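Local structure of xylan esterase, putative, AXE2C (2WAA) at residues A[46-52]-A[119-125]; A[59-63]-A[108-112]; A[243-249]-A[286-291]. The protein removes acetyl groups from plant cell wall polysaccharides, deacetylating xylan and glucomannan with equal efficiency. All blocks are in the same frame, centred on the assembly; numbering follows the deposited sequence.

Contact 1 (A[46-52]-A[119-125])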
# COMPACT_ATOMS: atom_id res chain seq x y z
N ILE A 46 -19.06 -9.09 4.65
CA ILE A 46 -19.52 -10.12 5.62
C ILE A 46 -20.84 -10.62 5.02
O ILE A 46 -21.66 -9.82 4.56
CB ILE A 46 -19.79 -9.52 6.98
CG1 ILE A 46 -18.49 -9.01 7.63
CG2 ILE A 46 -20.34 -10.56 7.92
CD1 ILE A 46 -18.72 -7.90 8.61
N VAL A 47 -21.01 -11.93 4.95
CA VAL A 47 -22.18 -12.47 4.24
C VAL A 47 -22.85 -13.58 5.03
O VAL A 47 -22.22 -14.18 5.90
CB VAL A 47 -21.79 -13.09 2.86
CG1 VAL A 47 -21.30 -11.98 1.90
CG2 VAL A 47 -20.73 -14.22 3.00
N ALA A 48 -24.09 -13.89 4.70
CA ALA A 48 -24.77 -15.08 5.28
C ALA A 48 -25.03 -15.99 4.08
O ALA A 48 -25.82 -15.65 3.21
CB ALA A 48 -26.08 -14.68 5.98
N GLY A 49 -24.32 -17.11 4.00
CA GLY A 49 -24.46 -18.03 2.88
C GLY A 49 -23.43 -19.14 2.86
O GLY A 49 -22.60 -19.27 3.77
N SER A 50 -23.48 -19.95 1.80
CA SER A 50 -22.68 -21.16 1.68
C SER A 50 -21.56 -21.05 0.62
O SER A 50 -20.66 -21.88 0.63
CB SER A 50 -23.60 -22.35 1.33
OG SER A 50 -24.21 -22.16 0.02
N ARG A 51 -21.64 -20.09 -0.30
CA ARG A 51 -20.61 -19.97 -1.33
C ARG A 51 -20.53 -18.52 -1.77
O ARG A 51 -21.56 -17.80 -1.85
CB ARG A 51 -20.91 -20.88 -2.55
CG ARG A 51 -19.77 -20.95 -3.56
CD ARG A 51 -20.03 -21.98 -4.70
NE ARG A 51 -18.80 -22.20 -5.46
CZ ARG A 51 -18.70 -22.00 -6.77
NH1 ARG A 51 -19.76 -21.65 -7.48
NH2 ARG A 51 -17.53 -22.17 -7.38
N LEU A 52 -19.30 -18.06 -2.02
CA LEU A 52 -19.09 -16.70 -2.54
C LEU A 52 -18.02 -16.75 -3.62
O LEU A 52 -16.94 -17.37 -3.43
CB LEU A 52 -18.71 -15.74 -1.41
CG LEU A 52 -18.57 -14.25 -1.81
CD1 LEU A 52 -19.95 -13.62 -2.14
CD2 LEU A 52 -17.87 -13.49 -0.64
N LEU A 119 -23.11 -14.34 -4.20
CA LEU A 119 -23.30 -15.07 -2.95
C LEU A 119 -24.41 -16.08 -3.18
O LEU A 119 -25.50 -15.71 -3.65
CB LEU A 119 -23.80 -14.10 -1.86
CG LEU A 119 -24.19 -14.77 -0.51
CD1 LEU A 119 -22.96 -15.36 0.17
CD2 LEU A 119 -24.89 -13.73 0.47
N THR A 120 -24.14 -17.32 -2.79
CA THR A 120 -25.19 -18.33 -2.77
C THR A 120 -25.61 -18.36 -1.30
O THR A 120 -24.77 -18.64 -0.41
CB THR A 120 -24.67 -19.69 -3.22
OG1 THR A 120 -24.25 -19.60 -4.58
CG2 THR A 120 -25.79 -20.76 -3.14
N GLY A 121 -26.86 -18.04 -1.01
CA GLY A 121 -27.21 -17.88 0.42
C GLY A 121 -28.32 -16.92 0.59
O GLY A 121 -29.22 -16.87 -0.23
N THR A 122 -28.27 -16.14 1.66
CA THR A 122 -29.40 -15.27 1.94
C THR A 122 -29.12 -13.81 1.63
O THR A 122 -29.88 -13.17 0.88
CB THR A 122 -29.92 -15.49 3.37
OG1 THR A 122 -28.84 -15.37 4.29
CG2 THR A 122 -30.54 -16.88 3.51
N GLN A 123 -28.04 -13.27 2.18
CA GLN A 123 -27.78 -11.85 2.02
C GLN A 123 -26.34 -11.41 2.32
O GLN A 123 -25.62 -12.05 3.11
CB GLN A 123 -28.70 -11.05 2.93
CG GLN A 123 -28.32 -11.22 4.39
CD GLN A 123 -29.24 -10.46 5.33
OE1 GLN A 123 -29.47 -9.27 5.15
NE2 GLN A 123 -29.76 -11.14 6.34
N PHE A 124 -25.94 -10.30 1.71
CA PHE A 124 -24.75 -9.61 2.15
C PHE A 124 -25.18 -8.82 3.40
O PHE A 124 -26.17 -8.07 3.38
CB PHE A 124 -24.29 -8.63 1.06
CG PHE A 124 -23.70 -9.30 -0.12
CD1 PHE A 124 -22.32 -9.49 -0.18
CD2 PHE A 124 -24.51 -9.78 -1.16
CE1 PHE A 124 -21.74 -10.14 -1.25
CE2 PHE A 124 -23.95 -10.42 -2.25
CZ PHE A 124 -22.57 -10.61 -2.32
N LEU A 125 -24.39 -8.94 4.47
CA LEU A 125 -24.61 -8.13 5.68
C LEU A 125 -23.94 -6.74 5.52
O LEU A 125 -23.28 -6.52 4.51
CB LEU A 125 -24.10 -8.93 6.87
CG LEU A 125 -24.86 -10.28 7.05
CD1 LEU A 125 -24.17 -11.09 8.11
CD2 LEU A 125 -26.29 -10.03 7.46
O HOH W 1 -20.71 -6.84 3.64
O HOH W 2 -21.88 -18.29 -5.15

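Contact 2 (A[59-63]-A[108-112])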
# COMPACT_ATOMS: atom_id res chain seq x y z
N SER A 59 -4.32 -7.01 -15.50
CA SER A 59 -4.04 -6.50 -16.84
C SER A 59 -3.00 -7.31 -17.57
O SER A 59 -3.06 -7.38 -18.82
CB SER A 59 -3.59 -5.05 -16.80
OG SER A 59 -2.51 -4.96 -15.92
N ASN A 60 -2.05 -7.90 -16.84
CA ASN A 60 -0.94 -8.64 -17.47
C ASN A 60 -0.81 -10.07 -17.02
O ASN A 60 0.21 -10.71 -17.32
CB ASN A 60 0.42 -7.99 -17.14
CG ASN A 60 0.50 -6.55 -17.55
OD1 ASN A 60 0.12 -6.17 -18.68
ND2 ASN A 60 1.03 -5.73 -16.65
N GLY A 61 -1.76 -10.56 -16.22
CA GLY A 61 -1.72 -11.92 -15.74
C GLY A 61 -0.56 -12.16 -14.80
O GLY A 61 -0.09 -13.29 -14.64
N ASN A 62 -0.08 -11.08 -14.17
CA ASN A 62 1.10 -11.16 -13.33
C ASN A 62 0.84 -10.58 -11.93
O ASN A 62 1.78 -10.15 -11.25
CB ASN A 62 2.20 -10.36 -14.06
CG ASN A 62 3.59 -10.69 -13.58
OD1 ASN A 62 3.83 -11.76 -13.04
ND2 ASN A 62 4.55 -9.77 -13.85
N SER A 63 -0.43 -10.53 -11.53
CA SER A 63 -0.85 -9.89 -10.26
C SER A 63 -1.34 -10.92 -9.22
O SER A 63 -2.03 -11.89 -9.54
CB SER A 63 -1.98 -8.88 -10.49
OG SER A 63 -1.62 -7.92 -11.48
N TRP A 108 3.42 -1.83 -11.31
CA TRP A 108 4.13 -2.32 -12.47
C TRP A 108 3.80 -3.78 -12.76
O TRP A 108 3.96 -4.23 -13.91
CB TRP A 108 5.66 -2.05 -12.44
CG TRP A 108 6.50 -2.86 -11.46
CD1 TRP A 108 7.01 -2.41 -10.26
CD2 TRP A 108 6.99 -4.19 -11.62
NE1 TRP A 108 7.76 -3.40 -9.67
CE2 TRP A 108 7.78 -4.49 -10.49
CE3 TRP A 108 6.87 -5.15 -12.63
CZ2 TRP A 108 8.42 -5.73 -10.31
CZ3 TRP A 108 7.51 -6.40 -12.45
CH2 TRP A 108 8.26 -6.67 -11.28
N HIS A 109 3.35 -4.53 -11.76
CA HIS A 109 2.91 -5.90 -12.02
C HIS A 109 1.67 -5.89 -12.90
O HIS A 109 1.49 -6.75 -13.74
CB HIS A 109 2.50 -6.60 -10.72
CG HIS A 109 3.60 -6.73 -9.71
ND1 HIS A 109 3.43 -7.44 -8.54
CD2 HIS A 109 4.87 -6.25 -9.69
CE1 HIS A 109 4.56 -7.39 -7.83
NE2 HIS A 109 5.45 -6.68 -8.51
N GLY A 110 0.82 -4.89 -12.70
CA GLY A 110 -0.40 -4.73 -13.46
C GLY A 110 -1.46 -4.09 -12.57
O GLY A 110 -1.19 -3.68 -11.43
N GLN A 111 -2.67 -4.02 -13.10
CA GLN A 111 -3.78 -3.57 -12.29
C GLN A 111 -4.79 -4.70 -12.25
O GLN A 111 -4.92 -5.49 -13.21
CB GLN A 111 -4.42 -2.29 -12.85
CG GLN A 111 -3.62 -1.04 -12.51
CD GLN A 111 -2.48 -0.88 -13.43
OE1 GLN A 111 -2.59 -1.23 -14.62
NE2 GLN A 111 -1.35 -0.32 -12.93
N VAL A 112 -5.48 -4.82 -11.12
CA VAL A 112 -6.46 -5.90 -10.93
C VAL A 112 -7.84 -5.28 -10.94
O VAL A 112 -8.02 -4.19 -10.43
CB VAL A 112 -6.24 -6.56 -9.58
CG1 VAL A 112 -7.46 -7.49 -9.18
CG2 VAL A 112 -4.92 -7.36 -9.58
O HOH W 3 -1.14 -2.61 -16.56
O HOH W 4 -0.97 -8.23 -14.10
O HOH W 5 3.93 -7.38 -15.22
O HOH W 6 -1.26 -5.93 -9.86

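Contact 3 (A[243-249]-A[286-291])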
# COMPACT_ATOMS: atom_id res chain seq x y z
N PRO A 243 22.32 12.67 -4.21
CA PRO A 243 21.91 13.77 -5.10
C PRO A 243 22.26 15.16 -4.58
O PRO A 243 22.48 15.36 -3.38
CB PRO A 243 20.36 13.63 -5.17
CG PRO A 243 19.97 12.86 -3.89
CD PRO A 243 21.15 11.95 -3.61
N ASP A 244 22.31 16.13 -5.47
CA ASP A 244 22.55 17.52 -5.09
C ASP A 244 21.68 17.99 -3.89
O ASP A 244 20.43 17.92 -3.95
CB ASP A 244 22.28 18.44 -6.30
CG ASP A 244 22.49 19.88 -5.97
OD1 ASP A 244 23.62 20.22 -5.56
OD2 ASP A 244 21.54 20.69 -6.07
N ARG A 245 22.33 18.52 -2.86
CA ARG A 245 21.63 18.90 -1.63
C ARG A 245 20.55 19.96 -1.83
O ARG A 245 19.38 19.74 -1.44
CB ARG A 245 22.64 19.32 -0.56
CG ARG A 245 22.05 19.98 0.64
CD ARG A 245 23.12 20.19 1.78
NE ARG A 245 22.43 20.24 3.05
CZ ARG A 245 22.48 19.32 4.01
NH1 ARG A 245 23.27 18.25 3.96
NH2 ARG A 245 21.73 19.50 5.09
N ALA A 246 20.90 21.11 -2.42
CA ALA A 246 19.87 22.14 -2.61
C ALA A 246 18.70 21.64 -3.45
O ALA A 246 17.57 21.94 -3.15
CB ALA A 246 20.47 23.46 -3.21
N THR A 247 18.97 20.88 -4.50
CA THR A 247 17.93 20.42 -5.39
C THR A 247 16.97 19.47 -4.65
O THR A 247 15.74 19.58 -4.69
CB THR A 247 18.52 19.63 -6.56
OG1 THR A 247 19.39 20.46 -7.35
CG2 THR A 247 17.41 19.08 -7.46
N TYR A 248 17.56 18.54 -3.93
CA TYR A 248 16.74 17.57 -3.22
C TYR A 248 15.90 18.24 -2.12
O TYR A 248 14.69 17.97 -1.98
CB TYR A 248 17.63 16.50 -2.63
CG TYR A 248 16.85 15.25 -2.33
CD1 TYR A 248 16.66 14.30 -3.33
CD2 TYR A 248 16.32 15.02 -1.06
CE1 TYR A 248 15.95 13.12 -3.09
CE2 TYR A 248 15.62 13.83 -0.78
CZ TYR A 248 15.44 12.90 -1.82
OH TYR A 248 14.75 11.74 -1.61
N ILE A 249 16.54 19.09 -1.32
CA ILE A 249 15.82 19.71 -0.21
C ILE A 249 14.73 20.62 -0.75
O ILE A 249 13.60 20.66 -0.22
CB ILE A 249 16.77 20.48 0.73
CG1 ILE A 249 17.69 19.48 1.50
CG2 ILE A 249 15.98 21.43 1.69
CD1 ILE A 249 18.80 20.20 2.27
N SER A 286 20.25 14.07 6.95
CA SER A 286 20.63 15.46 6.99
C SER A 286 19.66 16.29 6.14
O SER A 286 19.19 17.32 6.58
CB SER A 286 22.05 15.65 6.43
OG SER A 286 22.42 16.99 6.65
N TYR A 287 19.37 15.79 4.94
CA TYR A 287 18.48 16.49 4.01
C TYR A 287 17.07 16.61 4.62
O TYR A 287 16.41 17.65 4.51
CB TYR A 287 18.41 15.72 2.70
CG TYR A 287 19.65 15.77 1.81
CD1 TYR A 287 20.86 16.36 2.25
CD2 TYR A 287 19.62 15.18 0.55
CE1 TYR A 287 22.00 16.39 1.40
CE2 TYR A 287 20.77 15.21 -0.31
CZ TYR A 287 21.93 15.84 0.12
OH TYR A 287 23.03 15.81 -0.71
N ILE A 288 16.61 15.56 5.29
CA ILE A 288 15.33 15.61 5.95
C ILE A 288 15.34 16.68 7.05
O ILE A 288 14.36 17.43 7.21
CB ILE A 288 14.95 14.20 6.54
CG1 ILE A 288 14.50 13.30 5.38
CG2 ILE A 288 13.84 14.36 7.65
CD1 ILE A 288 14.45 11.79 5.74
N GLY A 289 16.41 16.75 7.84
CA GLY A 289 16.44 17.73 8.91
C GLY A 289 16.37 19.13 8.28
O GLY A 289 15.69 20.01 8.79
N GLU A 290 17.07 19.35 7.18
CA GLU A 290 17.06 20.69 6.60
C GLU A 290 15.71 20.97 5.92
O GLU A 290 15.24 22.10 5.90
CB GLU A 290 18.20 20.88 5.59
CG GLU A 290 18.36 22.32 5.18
CD GLU A 290 19.69 22.59 4.40
OE1 GLU A 290 20.66 21.82 4.55
OE2 GLU A 290 19.73 23.57 3.62
N THR A 291 15.10 19.94 5.34
CA THR A 291 13.71 20.11 4.80
C THR A 291 12.78 20.58 5.89
O THR A 291 11.96 21.49 5.71
CB THR A 291 13.26 18.78 4.20
OG1 THR A 291 14.17 18.45 3.11
CG2 THR A 291 11.76 18.81 3.74

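Contact 1 (A[46-52]-A[119-125])
Val47 turns CG1 anti to its carbonyl carbon (chi1 -66°) and Phe124 does the same with its ring (chi1 -72°), and the two side chains run side by side, CG1 of Val47 lying 3.4 Å from CD1 of Phe124. They form a non-hydrogen-bonded pair in the antiparallel pairing of 46-52 with 119-125, which is interrupted by two classic beta bulges in the N-terminal beta domain of this family 2 carbohydrate esterase. In one, Thr122 and Gln123 both face Ala48, whose O takes a bond from Thr122 N and a weak one from Gln123 N; in the other, Ser50 and Arg51 both face Thr120. Between the bulges Gly49 and Gly121 bring their CA atoms to 3.7 Å. Here both chains turn a corner and pass from one sheet to the other: 42-48 pairs with 123-124, 51-58 with 112-119. Inside the corner Leu119 slides past Val47 in the opposite direction, its CD1 3.7 Å from Val47 CB, while its CD2 lies over one face of the Phe124 ring, toward the rim. Leu52 CD1 approaches both Leu119 CB and Phe124 CZ. On the other face Arg51 leads away to a salt bridge with Glu87. Beyond Phe124, Leu125 N donates to Ile46 O at 2.9 Å, and a water accepts from Ile46 N and lies 2.7 Å from Leu125 O.

Contact 2 (A[59-63]-A[108-112])
Ser59 is tied to Gln111 at two points: its N donates to Gln111 O at 2.8 Å, and its OG accepts from Gln111 N at 3.0 Å. With chi1 at 54°, OG sits between its own backbone N and carbonyl carbon and lies against Gly110 CA. In one of the two conformers of Gln111, a water accepts from Ser59 OG and donates to Gln111 OE1, and Gln111 NE2 bonds to Asn107. His109 O is the most heavily used acceptor. Asn60 ND2 donates to it at 3.1 Å, nearly in the plane of its own amide but from above the carbonyl plane, and two waters donate to it as well. These loops, one joining strands 51-58 and 63-69 and the other leading into strand 112-119, lie at the end of the N-terminal beta domain that faces the SGNH-type esterase domain; the Trp108 side chain is about 7 Å from that of Ser141, the inferred nucleophile. Of the two waters on His109 O, one also accepts from Asn60 N and Asn62 N and lies 2.7 Å from Ser63 OG; the other accepts from Asn62 ND2. Ser63 OG has another water at 2.6 Å, and Ser63 CB presses on Val112 CG2 at a tight 3.4 Å. The His109 ring bonds through ND1 to Ser105, and its CD2 lies 3.4 Å above the centre of the Trp108 ring.

Contact 3 (A[243-249]-A[286-291])
Ser286 meets the end of Arg245 with one oxygen: OG accepts from both NH1, at 3.1 Å, and NH2, at 3.0 Å, an end-on grip in which OG lies almost exactly in the guanidinium plane. Next in sequence, Tyr287 contributes the largest buried surface of the contact. Its ring reaches across to the start of the opposing helix, and OH donates to Pro243 O at 2.8 Å, nearly straight along the C=O axis. The guanidinium stands almost perpendicular to this ring, their planes 87° apart; Arg245 NH1 comes in at the ring edge, 3.4 Å from CE1, while Tyr287 CD1 lies over one face of the guanidinium. Tyr287 CD2 touches Tyr248 CD2 at 3.7 Å, an oblique ring pair with planes at 41°. The Tyr248 hydroxyl is engaged by Asp237. One turn further, Glu290 extends back to Arg245, and its OE1 takes both NE, at 2.8 Å, and NH2, at 2.6 Å, a side-on salt bridge to a single oxygen. Ile249 CD1 packs against the carboxylate carbon of Glu290. Thr291 ends the segment, with OG1 bonded to Tyr287 O of its own helix and lying against Ile249 CG2. The two short helical segments, from helices 245-262 and 278-295 of the SGNH-type esterase domain, cross at -58° with axes 9.9 Å apart. At the head of the first, Asp244 is the N-cap, its OD2 accepting from Thr247 N. Arg245, extended from CG to NE, thus makes four hydrogen bonds to two oxygens, Ser286 OG and Glu290 OE1, which fixes the rotation of its guanidinium, and the salt bridge probably keeps Glu290 ionised.

The three contacts run along the length of the molecule. Contact 1 and contact 2 both belong to the N-terminal beta domain, contact 2 nested within the loop that contact 1 closes; their centres are 29 Å apart. Strands 51-58 and 112-119 run between them, so the same two strands are joined at the sheet corner in contact 1 and lead to the loops of contact 2. Contact 3 follows later in the chain, in the catalytic domain, where it packs two helices; its centre is 35 Å from that of contact 2 and 54 Å from that of contact 1, on the opposite side of the chain's centre. Contact 2 lies where the beta domain approaches the probable active site.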